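Local coordinates for Nitrate/nitrite binding protein NrtA (Synechocystis sp., PDB 2G29) that binds nitrate as the periplasmic solute-binding component of the NrtABCD ABC transporter, which takes up nitrate and probably nitrite as well, at residues Ile49-Lys52 with Phe56-Lys59; Gln126-Gly131 with Arg172-Ala177; Asn133-Lys138 with Phe306-Glu311; Lys240-Arg245 with Lys257-Ala262. All coordinates share one frame; numbering follows the deposited sequence.

Contact 1: residues Ile49-Lys52 with Phe56-Lys59; sequences IIAK and FYAK
The methyl of A51 sits over one face of the Y57 ring, its CB 3.5 Å from the ring centroid and 19° off the normal. This CH-pi contact is displaced toward the rim, and A51 CB comes nearest to Y57 CZ, at 3.4 Å. Alanine suits the position because so short a side chain allows the ring to lie down close to the helix backbone. K52 meets the tyrosine differently: its CB lies near the ring plane, 3.9 Å from Y57 CE1, and the two side chains are roughly perpendicular. F56 turns a ring edge to the helix, with CE1 4.0 Å from I50 CG2 and the two side chains pointing the same way. The contact joins helix 46-53 to the short helix 56-59, consecutive helices that follow strand 36-39, the first strand of a type II periplasmic binding-protein fold. Their backbones meet at A51 O, which accepts a hydrogen bond from Y57 N (3.1 Å, 163° at the hydrogen). A water that accepts from A58 N also donates weakly to A51 O. With CG anti to its own carbonyl carbon (chi1 -63°), Y57 reaches back along the first helix, where its hydroxyl bonds to L48 O. A leucine in place of Y57 would probably leave L48 O without this donor and the A51 methyl without a flat surface to rest on. Farther out, K52 NZ bonds to V65 O, while I50 packs on W269 and K59 pairs with E265, both of helix 253-271.

Contact 2: residues Gln126-Gly131 with Arg172-Ala177; sequences QGIQLG and RYWLAA
I128 lies against the flat side of W174, joining strand 126-130 to helix 166-177 in the second lobe of a type II periplasmic binding protein. Here the strand is the one inserted, after the chain crosses between lobes, into a sheet of order 2-1-3-n-4, and the helix belongs to the beta-alpha-beta crossover from strand 157-160 to strand 187-190. The two side chains run antiparallel. CG2 of I128 leads the contact: it stands over the six-membered ring, 3.5 Å from the centroid and 19° off the normal, a CH-pi interaction shifted toward the rim at W174 CZ3. The other branch runs back toward the helix, bringing I128 CD1 within 3.9 Å of W174 CB. A beta-branched residue suits this place, since its two arms span the indole from root to outer ring. L130, two residues along and on the same side of the strand, meets the ring at its edge, with CD2 4.4 Å from W174 CH2. The indole reaches the sheet because W174 CG is anti to the backbone N (chi1 169°), and it also touches A227 and L228 of the neighbouring strand 225-229. With an alanine at W174, the I128 methyl would lose the face it rests on and a gap is likely to open between helix and sheet. The indole N-H is used as well: W174 NE1 donates a hydrogen bond to G140 O.

Contact 3: residues Asn133-Lys138 with Phe306-Glu311; sequences NYKDLK and FGNGQE
The carbonyl oxygen of K135 is gripped by two donors, one from each segment. N308 ND2 donates to K135 O at 3.0 Å with an N-H...O angle of 162°, lying in the carbonyl plane on a lone pair; K135 O is close to the amide plane of N308, and this bond sets how the amide is turned. The second donor is the backbone N of K138, 3.2 Å from K135 O, in an i to i-3 bond that closes the 3-10 segment. At the amide's other end, N308 OD1 lies along the aliphatic stem of K135, 3.2 Å from CG and 3.3 Å from CD, the two side chains head to tail. A lysine fits here because its extended methylene chain can flank the amide. K138 comes in across N308, its CG 3.9 Å from N308 ND2. With CG anti to the backbone N (chi1 -161°), N308 extends from its turn to the carbonyl; Y225, on strand 225-229, packs beside both K135 and N308. The contact pins the loop between strands 303-304 and 313-314 to the loop after strand 126-130, at the surface. G307 to Q310 form a type I' beta turn, closed by Q310 N bonding to G307 O, and N308-G309 at its centre is the Asn-Gly pair classically found in such turns, since both residues readily take positive phi.

Contact 4: residues Lys240-Arg245 with Lys257-Ala262; sequences KAFGMR and KALLMA. With NO3 (nitrate ion), chain B.
L259 and F242 carry most of this contact, in which helix 253-271 covers one face of the sheet in the first lobe of a type II periplasmic binding protein. Strand 240-245 lies between strands 91-95 and 115-120 and is antiparallel to both, the inserted position of the 2-1-3-n-4 order, reached when the chain returns from the other lobe. The strand and helix segments also run nearly antiparallel to each other, at 165°, with their axes 11.1 Å apart at closest approach. That spacing calls for large side chains. F242 turns the edge of its ring to the helix: CZ is 4.3 Å from L259 CB, and CD2 is 4.3 Å from L260 CD2, so the phenyl rim meets two successive leucines. L259 also meets M244, which is two residues beyond F242 and on the same side of the strand. Its CD1 lies 3.7 Å from M244 SD and 4.0 Å from M244 CE, one chain lying athwart the other; the flexible thioether, bent at its last torsion, can lay both sulfur and methyl against the leucine. L260 has chi1 at -128°, away from a staggered value, and its end leans toward the sheet, where it also packs on L118 and A119. At the start of the strand K240 faces the ligand cleft, paired with D44, and binds the nitrate that W73 and G211 also hold: K240 NZ donates to nitrate O1 at 2.8 Å.

Overall arrangement
Contacts 1 and 4 belong to one lobe of the C-clamp, contact 2 to the other, and contact 3 fastens loops at that second lobe's outer end. Contacts 1 and 4, centres about 12 Å apart, meet where helix 253-271, part of contact 4, lies against contact 1: A262 CB lies 3.8 Å from Y57 CD2. Segment 133-138 follows 126-131 almost directly, and contacts 2 and 3 interleave along the chain, their centres about 15 Å apart. The centres of contacts 2 and 4 are about 30 Å apart, yet the inserted strands of the two sheets each begin at the nitrate site, contributing Q126 and K240. Contacts 1 and 3, about 40 Å between centres, lie away from that site.

Contact 1: residues Ile49-Lys52 with Phe56-Lys59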
loop_
_atom_site.group_PDB
_atom_site.type_symbol
_atom_site.label_atom_id
_atom_site.label_comp_id
_atom_site.label_asym_id
_atom_site.label_seq_id
_atom_site.Cartn_x
_atom_site.Cartn_y
_atom_site.Cartn_z
ATOM N N ILE A 49 9.936 5.572 8.907
ATOM C CA ILE A 49 9.981 6.522 10.024
ATOM C C ILE A 49 10.832 5.953 11.151
ATOM O O ILE A 49 11.710 6.656 11.674
ATOM C CB ILE A 49 8.536 6.826 10.484
ATOM C CG1 ILE A 49 7.850 7.732 9.441
ATOM C CG2 ILE A 49 8.551 7.540 11.832
ATOM C CD1 ILE A 49 7.819 7.233 8.033
ATOM N N ILE A 50 10.592 4.696 11.497
ATOM C CA ILE A 50 11.366 4.018 12.565
ATOM C C ILE A 50 12.841 3.930 12.148
ATOM O O ILE A 50 13.749 4.023 12.994
ATOM C CB ILE A 50 10.782 2.610 12.856
ATOM C CG1 ILE A 50 9.555 2.737 13.759
ATOM C CG2 ILE A 50 11.797 1.707 13.577
ATOM C CD1 ILE A 50 9.796 3.458 15.029
ATOM N N ALA A 51 13.124 3.756 10.871
ATOM C CA ALA A 51 14.532 3.709 10.464
ATOM C C ALA A 51 15.234 5.019 10.851
ATOM O O ALA A 51 16.432 5.023 11.126
ATOM C CB ALA A 51 14.654 3.469 8.974
ATOM N N LYS A 52 14.508 6.130 10.860
ATOM C CA LYS A 52 15.100 7.407 11.270
ATOM C C LYS A 52 15.075 7.490 12.809
ATOM O O LYS A 52 16.120 7.648 13.443
ATOM C CB LYS A 52 14.314 8.594 10.678
ATOM C CG LYS A 52 14.914 9.979 10.995
ATOM C CD LYS A 52 16.254 10.153 10.299
ATOM C CE LYS A 52 16.799 11.555 10.478
ATOM N NZ LYS A 52 18.069 11.733 9.695
ATOM N N PHE A 56 18.361 3.463 12.511
ATOM C CA PHE A 56 18.809 2.450 11.565
ATOM C C PHE A 56 19.529 3.061 10.344
ATOM O O PHE A 56 20.527 2.500 9.865
ATOM C CB PHE A 56 17.634 1.573 11.149
ATOM C CG PHE A 56 17.146 0.659 12.246
ATOM C CD1 PHE A 56 15.891 0.830 12.822
ATOM C CD2 PHE A 56 17.955 -0.372 12.710
ATOM C CE1 PHE A 56 15.447 -0.003 13.838
ATOM C CE2 PHE A 56 17.524 -1.209 13.726
ATOM C CZ PHE A 56 16.261 -1.027 14.295
ATOM N N TYR A 57 19.072 4.207 9.823
ATOM C CA TYR A 57 19.792 4.787 8.688
ATOM C C TYR A 57 21.220 5.149 9.080
ATOM O O TYR A 57 22.171 4.935 8.316
ATOM C CB TYR A 57 19.134 6.068 8.138
ATOM C CG TYR A 57 17.739 5.924 7.570
ATOM C CD1 TYR A 57 16.685 6.661 8.109
ATOM C CD2 TYR A 57 17.478 5.079 6.494
ATOM C CE1 TYR A 57 15.396 6.560 7.588
ATOM C CE2 TYR A 57 16.190 4.976 5.958
ATOM C CZ TYR A 57 15.155 5.721 6.522
ATOM O OH TYR A 57 13.850 5.565 6.035
ATOM N N ALA A 58 21.365 5.708 10.275
ATOM C CA ALA A 58 22.681 6.122 10.742
ATOM C C ALA A 58 23.578 4.917 10.947
ATOM O O ALA A 58 24.762 4.980 10.657
ATOM C CB ALA A 58 22.535 6.930 12.040
ATOM N N LYS A 59 23.003 3.825 11.439
ATOM C CA LYS A 59 23.753 2.597 11.636
ATOM C C LYS A 59 24.405 2.165 10.309
ATOM O O LYS A 59 25.507 1.611 10.308
ATOM C CB LYS A 59 22.830 1.511 12.194
ATOM C CG LYS A 59 23.492 0.153 12.394
ATOM C CD LYS A 59 22.553 -0.846 13.030
ATOM C CE LYS A 59 23.173 -2.222 13.055
ATOM N NZ LYS A 59 22.250 -3.207 13.651
HETATM O O HOH W 1 18.989 7.249 11.460
#

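Contact 2: residues Gln126-Gly131 with Arg172-Ala177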
loop_
_atom_site.group_PDB
_atom_site.type_symbol
_atom_site.label_atom_id
_atom_site.label_comp_id
_atom_site.label_asym_id
_atom_site.label_seq_id
_atom_site.Cartn_x
_atom_site.Cartn_y
_atom_site.Cartn_z
ATOM N N GLN A 126 -5.406 -2.476 5.013
ATOM C CA GLN A 126 -6.099 -1.312 4.494
ATOM C C GLN A 126 -7.566 -1.576 4.839
ATOM O O GLN A 126 -7.919 -2.656 5.338
ATOM C CB GLN A 126 -5.877 -1.166 2.981
ATOM C CG GLN A 126 -4.426 -1.490 2.536
ATOM C CD GLN A 126 -3.351 -0.621 3.201
ATOM O OE1 GLN A 126 -2.534 -1.104 4.034
ATOM N NE2 GLN A 126 -3.358 0.642 2.890
ATOM N N GLY A 127 -8.432 -0.609 4.626
ATOM C CA GLY A 127 -9.821 -0.843 4.977
ATOM C C GLY A 127 -10.811 -0.266 4.002
ATOM O O GLY A 127 -10.520 0.744 3.348
ATOM N N ILE A 128 -11.971 -0.913 3.882
ATOM C CA ILE A 128 -13.048 -0.392 3.046
ATOM C C ILE A 128 -14.150 0.012 4.022
ATOM O O ILE A 128 -14.632 -0.825 4.816
ATOM C CB ILE A 128 -13.555 -1.456 2.040
ATOM C CG1 ILE A 128 -12.433 -1.732 1.034
ATOM C CG2 ILE A 128 -14.834 -0.973 1.352
ATOM C CD1 ILE A 128 -12.752 -2.800 -0.011
ATOM N N GLN A 129 -14.525 1.285 3.956
ATOM C CA GLN A 129 -15.519 1.865 4.828
ATOM C C GLN A 129 -16.742 2.316 4.068
ATOM O O GLN A 129 -16.708 2.555 2.859
ATOM C CB GLN A 129 -14.953 3.078 5.569
ATOM C CG GLN A 129 -13.876 2.718 6.589
ATOM C CD GLN A 129 -12.612 2.157 5.962
ATOM O OE1 GLN A 129 -11.964 2.801 5.105
ATOM N NE2 GLN A 129 -12.248 0.954 6.371
ATOM N N LEU A 130 -17.831 2.441 4.804
ATOM C CA LEU A 130 -19.111 2.925 4.249
ATOM C C LEU A 130 -19.631 4.063 5.128
ATOM O O LEU A 130 -19.380 4.088 6.334
ATOM C CB LEU A 130 -20.154 1.811 4.268
ATOM C CG LEU A 130 -19.952 0.843 3.121
ATOM C CD1 LEU A 130 -20.634 -0.508 3.442
ATOM C CD2 LEU A 130 -20.490 1.443 1.821
ATOM N N GLY A 131 -20.333 5.011 4.514
ATOM C CA GLY A 131 -20.922 6.077 5.309
ATOM C C GLY A 131 -22.048 5.531 6.194
ATOM O O GLY A 131 -22.546 4.420 5.985
ATOM N N ARG A 172 -12.504 -1.532 -6.180
ATOM C CA ARG A 172 -13.116 -1.976 -7.434
ATOM C C ARG A 172 -13.304 -3.488 -7.413
ATOM O O ARG A 172 -14.309 -3.999 -7.922
ATOM C CB ARG A 172 -12.250 -1.625 -8.632
ATOM C CG ARG A 172 -12.254 -0.154 -8.974
ATOM C CD ARG A 172 -11.293 0.140 -10.107
ATOM N NE ARG A 172 -11.419 1.549 -10.494
ATOM C CZ ARG A 172 -11.867 1.968 -11.683
ATOM N NH1 ARG A 172 -12.215 1.096 -12.637
ATOM N NH2 ARG A 172 -12.049 3.271 -11.877
ATOM N N TYR A 173 -12.360 -4.234 -6.841
ATOM C CA TYR A 173 -12.492 -5.697 -6.802
ATOM C C TYR A 173 -13.696 -6.109 -5.955
ATOM O O TYR A 173 -14.490 -6.986 -6.334
ATOM C CB TYR A 173 -11.188 -6.319 -6.238
ATOM C CG TYR A 173 -11.104 -7.810 -6.388
ATOM C CD1 TYR A 173 -10.402 -8.376 -7.453
ATOM C CD2 TYR A 173 -11.832 -8.665 -5.538
ATOM C CE1 TYR A 173 -10.422 -9.757 -7.678
ATOM C CE2 TYR A 173 -11.881 -10.043 -5.787
ATOM C CZ TYR A 173 -11.181 -10.581 -6.844
ATOM O OH TYR A 173 -11.237 -11.934 -7.194
ATOM N N TRP A 174 -13.831 -5.462 -4.804
ATOM C CA TRP A 174 -14.914 -5.752 -3.869
ATOM C C TRP A 174 -16.264 -5.408 -4.491
ATOM O O TRP A 174 -17.217 -6.215 -4.426
ATOM C CB TRP A 174 -14.649 -4.956 -2.581
ATOM C CG TRP A 174 -15.767 -4.883 -1.536
ATOM C CD1 TRP A 174 -16.227 -5.885 -0.729
ATOM C CD2 TRP A 174 -16.436 -3.703 -1.138
ATOM N NE1 TRP A 174 -17.140 -5.390 0.160
ATOM C CE2 TRP A 174 -17.303 -4.051 -0.072
ATOM C CE3 TRP A 174 -16.410 -2.377 -1.575
ATOM C CZ2 TRP A 174 -18.123 -3.104 0.562
ATOM C CZ3 TRP A 174 -17.212 -1.447 -0.956
ATOM C CH2 TRP A 174 -18.070 -1.815 0.106
ATOM N N LEU A 175 -16.361 -4.237 -5.126
ATOM C CA LEU A 175 -17.637 -3.816 -5.713
ATOM C C LEU A 175 -17.972 -4.681 -6.909
ATOM O O LEU A 175 -19.127 -5.073 -7.084
ATOM C CB LEU A 175 -17.624 -2.325 -6.098
ATOM C CG LEU A 175 -17.666 -1.398 -4.869
ATOM C CD1 LEU A 175 -17.263 0.029 -5.231
ATOM C CD2 LEU A 175 -19.082 -1.401 -4.267
ATOM N N ALA A 176 -16.973 -5.034 -7.703
ATOM C CA ALA A 176 -17.218 -5.878 -8.851
ATOM C C ALA A 176 -17.647 -7.279 -8.439
ATOM O O ALA A 176 -18.508 -7.858 -9.101
ATOM C CB ALA A 176 -15.968 -5.940 -9.749
ATOM N N ALA A 177 -17.062 -7.841 -7.383
ATOM C CA ALA A 177 -17.467 -9.185 -6.932
ATOM C C ALA A 177 -18.935 -9.106 -6.524
ATOM O O ALA A 177 -19.673 -10.100 -6.626
ATOM C CB ALA A 177 -16.613 -9.627 -5.733
#

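Contact 3: residues Asn133-Lys138 with Phe306-Glu311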
loop_
_atom_site.group_PDB
_atom_site.type_symbol
_atom_site.label_atom_id
_atom_site.label_comp_id
_atom_site.label_asym_id
_atom_site.label_seq_id
_atom_site.Cartn_x
_atom_site.Cartn_y
_atom_site.Cartn_z
ATOM N N ASN A 133 -25.042 6.139 6.250
ATOM C CA ASN A 133 -26.310 5.867 5.566
ATOM C C ASN A 133 -26.459 4.394 5.197
ATOM O O ASN A 133 -27.536 3.964 4.778
ATOM C CB ASN A 133 -26.450 6.717 4.304
ATOM C CG ASN A 133 -26.690 8.163 4.621
ATOM O OD1 ASN A 133 -27.163 8.493 5.709
ATOM N ND2 ASN A 133 -26.378 9.043 3.682
ATOM N N TYR A 134 -25.394 3.605 5.365
ATOM C CA TYR A 134 -25.447 2.190 5.006
ATOM C C TYR A 134 -25.446 1.289 6.217
ATOM O O TYR A 134 -25.344 0.065 6.094
ATOM C CB TYR A 134 -24.256 1.854 4.097
ATOM C CG TYR A 134 -24.301 2.626 2.815
ATOM C CD1 TYR A 134 -23.665 3.855 2.697
ATOM C CD2 TYR A 134 -25.060 2.172 1.741
ATOM C CE1 TYR A 134 -23.780 4.623 1.554
ATOM C CE2 TYR A 134 -25.196 2.910 0.599
ATOM C CZ TYR A 134 -24.571 4.130 0.499
ATOM O OH TYR A 134 -24.769 4.878 -0.616
ATOM N N LYS A 135 -25.583 1.889 7.387
ATOM C CA LYS A 135 -25.547 1.095 8.609
ATOM C C LYS A 135 -26.580 -0.030 8.688
ATOM O O LYS A 135 -26.251 -1.121 9.127
ATOM C CB LYS A 135 -25.649 1.994 9.851
ATOM C CG LYS A 135 -24.295 2.608 10.248
ATOM C CD LYS A 135 -24.365 3.254 11.628
ATOM C CE LYS A 135 -22.994 3.700 12.135
ATOM N NZ LYS A 135 -23.073 4.192 13.544
ATOM N N ASP A 136 -27.808 0.212 8.234
ATOM C CA ASP A 136 -28.822 -0.833 8.334
ATOM C C ASP A 136 -28.502 -2.087 7.524
ATOM O O ASP A 136 -28.957 -3.186 7.872
ATOM C CB ASP A 136 -30.192 -0.257 7.945
ATOM C CG ASP A 136 -30.580 0.939 8.814
ATOM O OD1 ASP A 136 -30.452 0.829 10.055
ATOM O OD2 ASP A 136 -31.012 1.991 8.275
ATOM N N LEU A 137 -27.709 -1.930 6.457
ATOM C CA LEU A 137 -27.342 -3.041 5.577
ATOM C C LEU A 137 -26.257 -3.959 6.130
ATOM O O LEU A 137 -26.067 -5.080 5.615
ATOM C CB LEU A 137 -26.898 -2.508 4.201
ATOM C CG LEU A 137 -27.945 -1.733 3.409
ATOM C CD1 LEU A 137 -27.364 -1.201 2.101
ATOM C CD2 LEU A 137 -29.115 -2.665 3.099
ATOM N N LYS A 138 -25.537 -3.485 7.150
ATOM C CA LYS A 138 -24.489 -4.279 7.777
ATOM C C LYS A 138 -23.599 -4.987 6.745
ATOM O O LYS A 138 -23.388 -6.204 6.796
ATOM C CB LYS A 138 -25.141 -5.304 8.716
ATOM C CG LYS A 138 -25.903 -4.634 9.863
ATOM C CD LYS A 138 -26.607 -5.646 10.741
ATOM C CE LYS A 138 -27.262 -4.966 11.933
ATOM N NZ LYS A 138 -27.840 -5.970 12.868
ATOM N N PHE A 306 -15.054 -2.765 13.876
ATOM C CA PHE A 306 -15.570 -2.237 12.619
ATOM C C PHE A 306 -16.735 -1.250 12.812
ATOM O O PHE A 306 -17.220 -0.683 11.851
ATOM C CB PHE A 306 -16.052 -3.358 11.682
ATOM C CG PHE A 306 -14.952 -4.175 11.036
ATOM C CD1 PHE A 306 -13.600 -3.830 11.138
ATOM C CD2 PHE A 306 -15.289 -5.279 10.264
ATOM C CE1 PHE A 306 -12.611 -4.592 10.454
ATOM C CE2 PHE A 306 -14.311 -6.020 9.601
ATOM C CZ PHE A 306 -12.970 -5.671 9.693
ATOM N N GLY A 307 -17.181 -1.044 14.052
ATOM C CA GLY A 307 -18.282 -0.121 14.278
ATOM C C GLY A 307 -19.639 -0.717 13.960
ATOM O O GLY A 307 -19.767 -1.929 13.753
ATOM N N ASN A 308 -20.650 0.136 13.927
ATOM C CA ASN A 308 -22.001 -0.285 13.599
ATOM C C ASN A 308 -22.507 -1.420 14.478
ATOM O O ASN A 308 -23.226 -2.296 14.000
ATOM C CB ASN A 308 -22.061 -0.713 12.138
ATOM C CG ASN A 308 -23.454 -0.726 11.613
ATOM O OD1 ASN A 308 -24.314 -0.003 12.123
ATOM N ND2 ASN A 308 -23.696 -1.529 10.580
ATOM N N GLY A 309 -22.108 -1.392 15.744
ATOM C CA GLY A 309 -22.564 -2.399 16.684
ATOM C C GLY A 309 -21.946 -3.770 16.572
ATOM O O GLY A 309 -22.236 -4.647 17.395
ATOM N N GLN A 310 -21.095 -3.968 15.572
ATOM C CA GLN A 310 -20.447 -5.252 15.366
ATOM C C GLN A 310 -19.465 -5.534 16.502
ATOM O O GLN A 310 -18.691 -4.672 16.909
ATOM C CB GLN A 310 -19.731 -5.247 14.017
ATOM C CG GLN A 310 -19.111 -6.573 13.604
ATOM C CD GLN A 310 -19.114 -6.747 12.087
ATOM O OE1 GLN A 310 -18.516 -5.955 11.354
ATOM N NE2 GLN A 310 -19.808 -7.780 11.611
ATOM N N GLU A 311 -19.507 -6.748 17.029
ATOM C CA GLU A 311 -18.611 -7.107 18.125
ATOM C C GLU A 311 -17.146 -7.036 17.689
ATOM O O GLU A 311 -16.803 -7.423 16.573
ATOM C CB GLU A 311 -18.942 -8.520 18.602
ATOM C CG GLU A 311 -20.356 -8.678 19.143
ATOM C CD GLU A 311 -20.816 -10.127 19.112
ATOM O OE1 GLU A 311 -20.985 -10.670 17.991
ATOM O OE2 GLU A 311 -20.999 -10.725 20.200
#

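Contact 4: residues Lys240-Arg245 with Lys257-Ala262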
loop_
_atom_site.group_PDB
_atom_site.type_symbol
_atom_site.label_atom_id
_atom_site.label_comp_id
_atom_site.label_asym_id
_atom_site.label_seq_id
_atom_site.Cartn_x
_atom_site.Cartn_y
_atom_site.Cartn_z
ATOM N N LYS A 240 2.229 -1.647 0.227
ATOM C CA LYS A 240 3.220 -0.601 -0.076
ATOM C C LYS A 240 4.555 -1.159 -0.481
ATOM O O LYS A 240 4.926 -2.288 -0.128
ATOM C CB LYS A 240 3.421 0.330 1.132
ATOM C CG LYS A 240 2.131 0.932 1.662
ATOM C CD LYS A 240 1.485 1.879 0.624
ATOM C CE LYS A 240 0.330 2.680 1.227
ATOM N NZ LYS A 240 -0.801 1.812 1.801
ATOM N N ALA A 241 5.276 -0.346 -1.246
ATOM C CA ALA A 241 6.610 -0.686 -1.695
ATOM C C ALA A 241 7.578 0.400 -1.253
ATOM O O ALA A 241 7.189 1.537 -0.950
ATOM C CB ALA A 241 6.644 -0.761 -3.239
ATOM N N PHE A 242 8.847 0.024 -1.171
ATOM C CA PHE A 242 9.891 1.011 -0.939
ATOM C C PHE A 242 10.421 1.216 -2.373
ATOM O O PHE A 242 11.127 0.378 -2.964
ATOM C CB PHE A 242 10.989 0.462 -0.003
ATOM C CG PHE A 242 12.202 1.367 0.138
ATOM C CD1 PHE A 242 12.107 2.738 0.020
ATOM C CD2 PHE A 242 13.440 0.816 0.432
ATOM C CE1 PHE A 242 13.216 3.567 0.188
ATOM C CE2 PHE A 242 14.561 1.641 0.600
ATOM C CZ PHE A 242 14.438 3.001 0.475
ATOM N N GLY A 243 10.012 2.338 -2.959
ATOM C CA GLY A 243 10.434 2.623 -4.321
ATOM C C GLY A 243 11.435 3.761 -4.411
ATOM O O GLY A 243 11.376 4.696 -3.613
ATOM N N MET A 244 12.330 3.693 -5.381
ATOM C CA MET A 244 13.292 4.763 -5.574
ATOM C C MET A 244 13.504 5.065 -7.047
ATOM O O MET A 244 13.287 4.209 -7.910
ATOM C CB MET A 244 14.651 4.384 -4.939
ATOM C CG MET A 244 14.640 4.227 -3.401
ATOM S SD MET A 244 16.280 4.504 -2.654
ATOM C CE MET A 244 16.437 6.310 -2.963
ATOM N N ARG A 245 13.895 6.290 -7.353
ATOM C CA ARG A 245 14.252 6.651 -8.728
ATOM C C ARG A 245 15.428 5.757 -9.135
ATOM O O ARG A 245 16.381 5.560 -8.344
ATOM C CB ARG A 245 14.683 8.113 -8.813
ATOM C CG ARG A 245 13.483 9.074 -8.837
ATOM C CD ARG A 245 13.866 10.531 -8.974
ATOM N NE ARG A 245 14.721 10.792 -10.136
ATOM C CZ ARG A 245 14.437 11.661 -11.090
ATOM N NH1 ARG A 245 13.297 12.355 -11.066
ATOM N NH2 ARG A 245 15.325 11.873 -12.051
ATOM N N LYS A 257 22.046 0.198 -1.032
ATOM C CA LYS A 257 22.118 -1.036 -0.255
ATOM C C LYS A 257 22.020 -0.692 1.237
ATOM O O LYS A 257 21.344 -1.379 2.021
ATOM C CB LYS A 257 23.423 -1.791 -0.559
ATOM C CG LYS A 257 23.518 -3.126 0.181
ATOM C CD LYS A 257 24.850 -3.838 -0.127
ATOM C CE LYS A 257 24.826 -5.290 0.310
ATOM N NZ LYS A 257 26.148 -5.956 -0.016
ATOM N N ALA A 258 22.669 0.410 1.620
ATOM C CA ALA A 258 22.640 0.856 2.998
ATOM C C ALA A 258 21.219 1.242 3.432
ATOM O O ALA A 258 20.771 0.858 4.520
ATOM C CB ALA A 258 23.620 2.021 3.187
ATOM N N LEU A 259 20.495 1.969 2.577
ATOM C CA LEU A 259 19.107 2.341 2.901
ATOM C C LEU A 259 18.244 1.083 3.039
ATOM O O LEU A 259 17.405 0.998 3.947
ATOM C CB LEU A 259 18.484 3.215 1.807
ATOM C CG LEU A 259 18.925 4.654 1.655
ATOM C CD1 LEU A 259 18.116 5.239 0.490
ATOM C CD2 LEU A 259 18.665 5.439 2.953
ATOM N N LEU A 260 18.413 0.122 2.117
ATOM C CA LEU A 260 17.631 -1.099 2.136
ATOM C C LEU A 260 17.858 -1.884 3.408
ATOM O O LEU A 260 16.929 -2.357 4.003
ATOM C CB LEU A 260 17.943 -1.965 0.911
ATOM C CG LEU A 260 16.810 -2.470 0.022
ATOM C CD1 LEU A 260 17.357 -3.606 -0.828
ATOM C CD2 LEU A 260 15.551 -2.881 0.809
ATOM N N MET A 261 19.120 -2.023 3.823
ATOM C CA MET A 261 19.387 -2.765 5.050
ATOM C C MET A 261 18.775 -2.026 6.247
ATOM O O MET A 261 18.229 -2.673 7.139
ATOM C CB MET A 261 20.894 -2.949 5.249
ATOM C CG MET A 261 21.498 -3.856 4.166
ATOM S SD MET A 261 23.261 -4.295 4.460
ATOM C CE MET A 261 23.926 -2.821 4.249
ATOM N N ALA A 262 18.852 -0.701 6.266
ATOM C CA ALA A 262 18.254 0.060 7.362
ATOM C C ALA A 262 16.746 -0.161 7.390
ATOM O O ALA A 262 16.164 -0.364 8.460
ATOM C CB ALA A 262 18.551 1.528 7.206
HETATM N N NO3 B . -3.349 4.559 1.835
HETATM O O1 NO3 B . -2.939 3.466 2.543
HETATM O O2 NO3 B . -4.455 5.330 1.963
HETATM O O3 NO3 B . -2.456 4.972 0.678
#